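Glutamate--tRNA ligase (Elizabethkingia anophelis, PDB 6B1Z) catalyses the ATP-dependent attachment of glutamate to its tRNA, as a class I aminoacyl-tRNA synthetase. Local coordinates at residues R15-P20 with R49-D54. Sequence-based numbering, arbitrary orientation.
Sequences RFAPSP and RIEDTD. With FMT (formic acid), chain C.
A turn at chi3 (69°) ends the otherwise extended side chain of Arg49 and, with the bend of the Arg15 chain at chi2 (-61°), brings Arg49 NH2 over one face of the Arg15 guanidinium. There it lies 3.8 Å from Arg15 NE, the two planes 80° apart. Both guanidinium groups are gathered round Asp218, which forms salt bridges with Arg15 NE and Arg49 NH1, while Asn214 takes Arg49 NH2. At its edge and in its plane Arg15 grips a formic acid in a two-pronged bond: NH1 to O1 and NH2 to O2, each 2.9 Å. Arg228 also binds this molecule, which probably comes from the crystallisation liquor. Arg49 NE in turn salt-bridges Glu51 OE2 at 3.0 Å, and the Glu51 carboxylate rests against Ala17 CB. The two backbones run on side by side from parallel strands 13-16 and 45-48 of the class I nucleotide-binding (Rossmann-like) catalytic domain, with helix 26-41 in the crossover between them. Phe16 O accepts Arg49 N at 3.0 Å, and Glu51 N donates to Pro18 O, also at 3.0 Å. Between these bonds Ala17 CA approaches Arg49 O at 3.3 Å in a CA-H...O contact. Further along, Pro20 turns its CD to Ile50 CG2 and its CG to Asp52 CB, the latter 3.5 Å away, while the Asp52 carboxylate turns to Ser93.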
loop_
_atom_site.group_PDB
_atom_site.type_symbol
_atom_site.label_atom_id
_atom_site.label_comp_id
_atom_site.label_asym_id
_atom_site.label_seq_id
_atom_site.Cartn_x
_atom_site.Cartn_y
_atom_site.Cartn_z
ATOM N N ARG A 15 6.862 -11.478 12.051
ATOM C CA ARG A 15 7.579 -11.447 10.781
ATOM C C ARG A 15 6.657 -11.081 9.627
ATOM O O ARG A 15 5.515 -11.541 9.535
ATOM C CB ARG A 15 8.292 -12.788 10.484
ATOM C CG ARG A 15 7.416 -13.915 9.893
ATOM C CD ARG A 15 6.260 -14.334 10.803
ATOM N NE ARG A 15 5.626 -15.559 10.318
ATOM C CZ ARG A 15 4.672 -15.612 9.392
ATOM N NH1 ARG A 15 4.202 -14.498 8.837
ATOM N NH2 ARG A 15 4.179 -16.796 9.020
ATOM N N PHE A 16 7.183 -10.244 8.739
ATOM C CA PHE A 16 6.569 -9.967 7.454
ATOM C C PHE A 16 7.194 -10.942 6.470
ATOM O O PHE A 16 8.429 -10.988 6.353
ATOM C CB PHE A 16 6.822 -8.506 7.070
ATOM C CG PHE A 16 6.135 -8.068 5.808
ATOM C CD1 PHE A 16 4.793 -8.329 5.606
ATOM C CD2 PHE A 16 6.838 -7.357 4.837
ATOM C CE1 PHE A 16 4.160 -7.915 4.453
ATOM C CE2 PHE A 16 6.201 -6.935 3.671
ATOM C CZ PHE A 16 4.865 -7.219 3.484
ATOM N N ALA A 17 6.362 -11.735 5.796
ATOM C CA ALA A 17 6.828 -12.826 4.944
ATOM C C ALA A 17 6.246 -12.665 3.549
ATOM O O ALA A 17 5.416 -13.470 3.118
ATOM C CB ALA A 17 6.458 -14.179 5.549
ATOM N N PRO A 18 6.668 -11.628 2.827
ATOM C CA PRO A 18 6.323 -11.501 1.413
ATOM C C PRO A 18 7.159 -12.434 0.546
ATOM O O PRO A 18 8.319 -12.755 0.848
ATOM C CB PRO A 18 6.662 -10.036 1.115
ATOM C CG PRO A 18 7.874 -9.789 1.948
ATOM C CD PRO A 18 7.612 -10.575 3.243
ATOM N N SER A 19 6.562 -12.857 -0.524
ATOM C CA SER A 19 7.280 -13.526 -1.599
ATOM C C SER A 19 7.802 -12.500 -2.602
ATOM O O SER A 19 7.182 -11.448 -2.805
ATOM C CB SER A 19 6.374 -14.528 -2.313
ATOM O OG SER A 19 5.161 -13.923 -2.729
ATOM N N PRO A 20 8.999 -12.787 -3.239
ATOM C CA PRO A 20 9.570 -11.885 -4.253
ATOM C C PRO A 20 8.931 -12.092 -5.621
ATOM O O PRO A 20 9.593 -12.441 -6.604
ATOM C CB PRO A 20 11.055 -12.275 -4.231
ATOM C CG PRO A 20 11.013 -13.733 -3.996
ATOM C CD PRO A 20 9.883 -13.939 -2.993
ATOM N N ARG A 49 11.269 -11.992 6.366
ATOM C CA ARG A 49 11.669 -13.276 5.812
ATOM C C ARG A 49 11.191 -13.341 4.369
ATOM O O ARG A 49 9.995 -13.174 4.093
ATOM C CB ARG A 49 11.112 -14.439 6.640
ATOM C CG ARG A 49 11.647 -15.794 6.183
ATOM C CD ARG A 49 11.258 -16.936 7.126
ATOM N NE ARG A 49 9.816 -17.206 7.069
ATOM C CZ ARG A 49 9.021 -17.314 8.129
ATOM N NH1 ARG A 49 9.498 -17.186 9.360
ATOM N NH2 ARG A 49 7.739 -17.584 7.954
ATOM N N ILE A 50 12.121 -13.551 3.451
ATOM C CA ILE A 50 11.810 -13.566 2.026
ATOM C C ILE A 50 11.365 -14.971 1.635
ATOM O O ILE A 50 12.081 -15.960 1.843
ATOM C CB ILE A 50 13.009 -13.095 1.191
ATOM C CG1 ILE A 50 13.341 -11.639 1.526
ATOM C CG2 ILE A 50 12.731 -13.293 -0.312
ATOM C CD1 ILE A 50 12.212 -10.648 1.292
ATOM N N GLU A 51 10.158 -15.059 1.084
ATOM C CA GLU A 51 9.539 -16.337 0.766
ATOM C C GLU A 51 9.811 -16.674 -0.695
ATOM O O GLU A 51 8.937 -16.580 -1.558
ATOM C CB GLU A 51 8.050 -16.263 1.052
ATOM C CG GLU A 51 7.761 -15.678 2.401
ATOM C CD GLU A 51 7.776 -16.729 3.471
ATOM O OE1 GLU A 51 6.940 -17.653 3.349
ATOM O OE2 GLU A 51 8.629 -16.652 4.391
ATOM N N ASP A 52 11.058 -17.055 -0.964
ATOM C CA ASP A 52 11.516 -17.241 -2.334
ATOM C C ASP A 52 11.755 -18.705 -2.690
ATOM O O ASP A 52 12.638 -19.005 -3.496
ATOM C CB ASP A 52 12.783 -16.417 -2.600
ATOM C CG ASP A 52 13.964 -16.836 -1.728
ATOM O OD1 ASP A 52 13.739 -17.453 -0.666
ATOM O OD2 ASP A 52 15.118 -16.536 -2.113
ATOM N N THR A 53 10.964 -19.637 -2.139
ATOM C CA THR A 53 11.121 -21.031 -2.555
ATOM C C THR A 53 10.392 -21.364 -3.851
ATOM O O THR A 53 10.703 -22.389 -4.469
ATOM C CB THR A 53 10.642 -22.006 -1.476
ATOM O OG1 THR A 53 9.289 -21.714 -1.116
ATOM C CG2 THR A 53 11.541 -21.931 -0.248
ATOM N N ASP A 54 9.427 -20.547 -4.277
ATOM C CA ASP A 54 8.729 -20.806 -5.540
ATOM C C ASP A 54 9.498 -20.091 -6.649
ATOM O O ASP A 54 9.141 -19.002 -7.106
ATOM C CB ASP A 54 7.273 -20.363 -5.463
ATOM C CG ASP A 54 6.427 -20.950 -6.583
ATOM O OD1 ASP A 54 6.982 -21.683 -7.427
ATOM O OD2 ASP A 54 5.209 -20.677 -6.614
HETATM C C FMT C . 2.127 -16.258 6.342
HETATM O O1 FMT C . 2.288 -15.097 6.737
HETATM O O2 FMT C . 2.094 -17.249 7.088
#